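Local coordinates for major capsid protein (Human herpesvirus 1, PDB 1NO7) that is the major capsid protein VP5, which probably builds the shell of the herpes simplex virus capsid, at residues L179-I184 / F214-S219; L282-W287 / Y362-V367. All coordinates share one frame; numbering follows the deposited sequence.

Both contacts lie in the buried interior of the VP5 upper domain, contact 2 nearer the centre of the chain, and their centres are about 13 Å apart. They hold different elements: contact 1 joins the end of helix 176-183 to the turn leading into helix 218-226, whereas contact 2 packs the 282-287 loop on helix 353-371. Contact 1 mixes a polar network with apolar packing: a glutamine amide between an asparagine and an aspartate, and a phenylalanine beside it; contact 2 is proline, leucine and tyrosine packing. The two meet directly: Asp217 OD2 lies 3.0 Å from Trp287 NE1 and Val215 O pairs with Tyr362 OH, both probable hydrogen bonds.

Contact 1: residues L179-I184 / F214-S219; sequences LLQAAI and FVNDYS
Two hydrogen bonds made by the Gln181 side-chain amide tie the end of helix 176-183 to the turn before helix 218-226. On one side Asn216 ND2 donates to Gln181 OE1 (3.2 Å, N-H...O angle 164°). The donor lies in the carbonyl plane but meets the C=O almost at a right angle (94°), and the two amide planes are steeply turned against each other. On the other side Gln181 NE2 donates to Asp217 OD2 (3.2 Å), which accepts through its anti lone pair and lies somewhat out of the glutamine amide plane. With CG opposite the main-chain nitrogen (chi1 162°) and the chain extended beyond it, Gln181 spans the gap between the segments and offers both ends of its amide to neighbouring residues.

These partners are held from elsewhere too. Asn216 ND2 also donates to Leu488 O, and Asp217 OD2 also accepts from Trp287 NE1, so the buried carboxylate oxygen has two N-H donors, which would probably favour its charged form.

The apolar part lies beside this network. Leu180 CB and Gln181 CB approach the Phe214 ring at its edge, near its plane: Leu180 CB is 4.3 Å from Phe214 CE2 and Gln181 CB is 4.3 Å from Phe214 CD2. Phe177, a turn earlier in the helix, also meets this ring.

Residues 214-217 form a type I beta turn, closed by Asp217 N bonding to Phe214 O. Asp217 is the N-cap of helix 218-226: its OD1 accepts from Leu220 N, leaving OD2 to receive Gln181 and Trp287.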
# COMPACT_ATOMS: atom_id res chain seq x y z
N LEU A 179 14.20 -1.60 -5.48
CA LEU A 179 14.59 -0.72 -6.58
C LEU A 179 14.00 -1.26 -7.88
O LEU A 179 13.48 -0.49 -8.70
CB LEU A 179 16.11 -0.59 -6.70
CG LEU A 179 16.87 -0.22 -5.42
CD1 LEU A 179 16.86 -1.46 -4.51
CD2 LEU A 179 18.32 0.20 -5.74
N LEU A 180 14.09 -2.58 -8.07
CA LEU A 180 13.54 -3.20 -9.27
C LEU A 180 12.05 -2.85 -9.35
O LEU A 180 11.58 -2.30 -10.36
CB LEU A 180 13.70 -4.71 -9.25
CG LEU A 180 15.01 -5.23 -9.84
CD1 LEU A 180 14.94 -6.79 -10.03
CD2 LEU A 180 15.25 -4.50 -11.17
N GLN A 181 11.32 -3.19 -8.28
CA GLN A 181 9.89 -2.91 -8.17
C GLN A 181 9.65 -1.43 -8.45
O GLN A 181 8.73 -1.06 -9.18
CB GLN A 181 9.38 -3.27 -6.77
CG GLN A 181 8.04 -2.63 -6.42
CD GLN A 181 7.72 -2.70 -4.93
OE1 GLN A 181 8.58 -2.39 -4.08
NE2 GLN A 181 6.49 -3.08 -4.60
N ALA A 182 10.48 -0.59 -7.85
CA ALA A 182 10.36 0.85 -8.06
C ALA A 182 10.44 1.14 -9.57
O ALA A 182 9.57 1.83 -10.11
CB ALA A 182 11.49 1.58 -7.32
N ALA A 183 11.48 0.61 -10.22
CA ALA A 183 11.69 0.78 -11.67
C ALA A 183 10.53 0.19 -12.45
O ALA A 183 10.03 0.79 -13.41
CB ALA A 183 12.99 0.11 -12.08
N ILE A 184 10.09 -1.00 -12.04
CA ILE A 184 8.96 -1.73 -12.69
C ILE A 184 7.70 -1.26 -12.11
O ILE A 184 6.89 -2.01 -11.55
CB ILE A 184 8.89 -3.23 -12.43
CG1 ILE A 184 10.27 -3.86 -12.41
CG2 ILE A 184 8.00 -3.90 -13.48
CD1 ILE A 184 10.35 -5.13 -11.57
N PHE A 214 8.25 -10.97 -4.91
CA PHE A 214 7.71 -9.61 -4.76
C PHE A 214 6.33 -9.41 -4.10
O PHE A 214 5.59 -8.49 -4.49
CB PHE A 214 7.70 -8.90 -6.10
CG PHE A 214 9.04 -8.83 -6.76
CD1 PHE A 214 9.67 -9.99 -7.21
CD2 PHE A 214 9.68 -7.60 -6.94
CE1 PHE A 214 10.91 -9.94 -7.83
CE2 PHE A 214 10.93 -7.52 -7.57
CZ PHE A 214 11.54 -8.69 -8.02
N VAL A 215 5.98 -10.24 -3.11
CA VAL A 215 4.68 -10.15 -2.43
C VAL A 215 4.27 -8.76 -1.91
O VAL A 215 3.10 -8.53 -1.58
CB VAL A 215 4.66 -11.06 -1.23
CG1 VAL A 215 4.88 -12.48 -1.67
CG2 VAL A 215 5.74 -10.62 -0.25
N ASN A 216 5.23 -7.83 -1.81
CA ASN A 216 4.91 -6.49 -1.32
C ASN A 216 4.25 -5.59 -2.39
O ASN A 216 4.01 -4.40 -2.16
CB ASN A 216 6.19 -5.83 -0.76
CG ASN A 216 6.97 -5.05 -1.80
OD1 ASN A 216 7.55 -5.62 -2.73
ND2 ASN A 216 6.97 -3.72 -1.66
N ASP A 217 3.93 -6.17 -3.54
CA ASP A 217 3.29 -5.43 -4.63
C ASP A 217 2.33 -6.32 -5.41
O ASP A 217 2.75 -7.28 -6.09
CB ASP A 217 4.35 -4.88 -5.59
CG ASP A 217 3.75 -4.02 -6.70
OD1 ASP A 217 2.78 -4.48 -7.36
OD2 ASP A 217 4.25 -2.89 -6.91
N TYR A 218 1.04 -6.00 -5.38
CA TYR A 218 0.07 -6.84 -6.07
C TYR A 218 0.27 -6.89 -7.57
O TYR A 218 0.28 -7.97 -8.17
CB TYR A 218 -1.38 -6.41 -5.77
CG TYR A 218 -2.34 -7.57 -6.00
CD1 TYR A 218 -2.18 -8.76 -5.28
CD2 TYR A 218 -3.32 -7.51 -6.99
CE1 TYR A 218 -2.97 -9.87 -5.55
CE2 TYR A 218 -4.12 -8.63 -7.27
CZ TYR A 218 -3.93 -9.81 -6.54
OH TYR A 218 -4.65 -10.96 -6.83
N SER A 219 0.42 -5.71 -8.19
CA SER A 219 0.62 -5.64 -9.62
C SER A 219 1.64 -6.68 -10.09
O SER A 219 1.38 -7.42 -11.04
CB SER A 219 1.09 -4.24 -10.02
OG SER A 219 0.03 -3.31 -9.93

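Contact 2: residues L282-W287 / Y362-V367; sequences LPPLVW and YYYVMV
Pro284 wedges its ring between the side chains of Tyr363 and Tyr364, consecutive residues of helix 353-371 that splay apart towards the 282-287 loop. Both tyrosines place CG opposite their carbonyl carbon (chi1 -73° and -72°), and the turn of the helix from one residue to the next sends their rings in different directions; Pro284 CG meets Tyr363 and CD meets Tyr364.

Against Tyr364 the two side chains approach from opposite directions, and Pro284 CD lies over one face of the Tyr364 ring. It sits 3.9 Å from the ring centroid, 30° off the normal, a CH-pi contact displaced towards the hydroxyl-bearing end of the ring, where CD is 3.5 Å from Tyr364 CZ. Tyr364 OH reaches to 3.4 Å from Pro284 N, but the tertiary amide nitrogen of proline has no hydrogen to share, and the approach is simple packing. Pro283 adds its CA, 4.0 Å from Tyr364 CE1.

Tyr363 crosses the proline obliquely instead, with Pro284 CG 3.5 Å from both Tyr363 CB and Tyr363 CD2. Further out along the same ring, Leu285 stands at about a right angle to the tyrosine and brings CD1 to the ring edge, near its plane, 3.7 Å from Tyr363 CE2. Tyr363 OH makes a weak hydrogen bond with Tyr218 N.

Backbone hydrogen bonds join Pro284, necessarily as acceptor, and Val286 to Leu483. On the helix side, Val367 N bonds to Tyr362 O in a wider pi-type turn where the tyrosines sit. The whole is proline-aromatic packing of an irregular loop on a helix in the interior of the upper domain.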
# COMPACT_ATOMS: atom_id res chain seq x y z
N LEU A 282 -9.93 4.60 -2.61
CA LEU A 282 -8.90 4.12 -3.50
C LEU A 282 -7.84 3.53 -2.60
O LEU A 282 -7.58 4.04 -1.50
CB LEU A 282 -8.35 5.24 -4.39
CG LEU A 282 -7.98 6.57 -3.75
CD1 LEU A 282 -6.51 6.54 -3.36
CD2 LEU A 282 -8.23 7.70 -4.74
N PRO A 283 -7.24 2.40 -3.03
CA PRO A 283 -6.21 1.70 -2.27
C PRO A 283 -5.09 2.63 -1.86
O PRO A 283 -4.88 3.67 -2.47
CB PRO A 283 -5.77 0.59 -3.22
CG PRO A 283 -6.04 1.17 -4.58
CD PRO A 283 -7.37 1.85 -4.39
N PRO A 284 -4.35 2.25 -0.81
CA PRO A 284 -3.24 3.03 -0.28
C PRO A 284 -2.19 3.42 -1.30
O PRO A 284 -1.79 4.58 -1.33
CB PRO A 284 -2.68 2.13 0.81
CG PRO A 284 -2.91 0.74 0.21
CD PRO A 284 -4.31 0.86 -0.32
N LEU A 285 -1.79 2.47 -2.15
CA LEU A 285 -0.76 2.70 -3.18
C LEU A 285 -1.30 2.56 -4.60
O LEU A 285 -1.85 1.52 -4.98
CB LEU A 285 0.39 1.72 -2.95
CG LEU A 285 1.05 1.94 -1.58
CD1 LEU A 285 2.14 0.90 -1.29
CD2 LEU A 285 1.65 3.36 -1.59
N VAL A 286 -1.15 3.61 -5.40
CA VAL A 286 -1.67 3.58 -6.76
C VAL A 286 -0.64 3.91 -7.84
O VAL A 286 -0.23 5.07 -7.96
CB VAL A 286 -2.80 4.58 -6.93
CG1 VAL A 286 -3.64 4.23 -8.16
CG2 VAL A 286 -3.63 4.62 -5.69
N TRP A 287 -0.27 2.92 -8.64
CA TRP A 287 0.69 3.17 -9.71
C TRP A 287 0.07 3.95 -10.88
O TRP A 287 0.62 4.96 -11.33
CB TRP A 287 1.28 1.85 -10.20
CG TRP A 287 2.33 1.30 -9.28
CD1 TRP A 287 2.39 0.03 -8.74
CD2 TRP A 287 3.53 1.96 -8.86
NE1 TRP A 287 3.55 -0.13 -8.02
CE2 TRP A 287 4.27 1.04 -8.07
CE3 TRP A 287 4.06 3.25 -9.06
CZ2 TRP A 287 5.52 1.36 -7.50
CZ3 TRP A 287 5.30 3.57 -8.49
CH2 TRP A 287 6.01 2.63 -7.72
N TYR A 362 -5.96 -6.82 -1.26
CA TYR A 362 -4.60 -7.23 -0.94
C TYR A 362 -3.95 -6.33 0.11
O TYR A 362 -3.47 -6.82 1.14
CB TYR A 362 -3.75 -7.21 -2.22
CG TYR A 362 -2.45 -7.94 -2.06
CD1 TYR A 362 -2.40 -9.34 -2.13
CD2 TYR A 362 -1.27 -7.25 -1.77
CE1 TYR A 362 -1.21 -10.04 -1.90
CE2 TYR A 362 -0.07 -7.94 -1.54
CZ TYR A 362 -0.06 -9.33 -1.61
OH TYR A 362 1.10 -10.02 -1.34
N TYR A 363 -3.94 -5.03 -0.16
CA TYR A 363 -3.32 -4.04 0.72
C TYR A 363 -3.97 -3.81 2.08
O TYR A 363 -3.26 -3.59 3.09
CB TYR A 363 -3.21 -2.70 -0.02
CG TYR A 363 -2.15 -2.73 -1.06
CD1 TYR A 363 -2.24 -3.60 -2.15
CD2 TYR A 363 -0.99 -1.98 -0.92
CE1 TYR A 363 -1.20 -3.73 -3.06
CE2 TYR A 363 0.06 -2.09 -1.84
CZ TYR A 363 -0.05 -2.97 -2.90
OH TYR A 363 1.01 -3.10 -3.79
N TYR A 364 -5.30 -3.88 2.12
CA TYR A 364 -6.05 -3.68 3.35
C TYR A 364 -6.34 -4.97 4.11
O TYR A 364 -6.69 -4.93 5.29
CB TYR A 364 -7.36 -2.94 3.06
CG TYR A 364 -7.15 -1.47 2.72
CD1 TYR A 364 -7.74 -0.91 1.57
CD2 TYR A 364 -6.38 -0.63 3.55
CE1 TYR A 364 -7.58 0.45 1.26
CE2 TYR A 364 -6.21 0.74 3.25
CZ TYR A 364 -6.81 1.27 2.09
OH TYR A 364 -6.63 2.61 1.74
N VAL A 365 -6.21 -6.11 3.47
CA VAL A 365 -6.46 -7.35 4.19
C VAL A 365 -5.25 -8.27 4.20
O VAL A 365 -4.65 -8.54 5.26
CB VAL A 365 -7.62 -8.12 3.58
CG1 VAL A 365 -7.90 -9.36 4.41
CG2 VAL A 365 -8.83 -7.24 3.49
N MET A 366 -4.91 -8.76 3.01
CA MET A 366 -3.78 -9.65 2.80
C MET A 366 -2.49 -9.14 3.46
O MET A 366 -1.86 -9.87 4.24
CB MET A 366 -3.57 -9.83 1.29
CG MET A 366 -4.75 -10.48 0.57
SD MET A 366 -4.71 -12.34 0.61
CE MET A 366 -3.86 -12.66 2.20
N VAL A 367 -2.10 -7.90 3.16
CA VAL A 367 -0.89 -7.33 3.75
C VAL A 367 -0.92 -7.39 5.29
O VAL A 367 -0.05 -8.02 5.92
CB VAL A 367 -0.72 -5.84 3.34
CG1 VAL A 367 0.47 -5.24 4.10
CG2 VAL A 367 -0.52 -5.73 1.85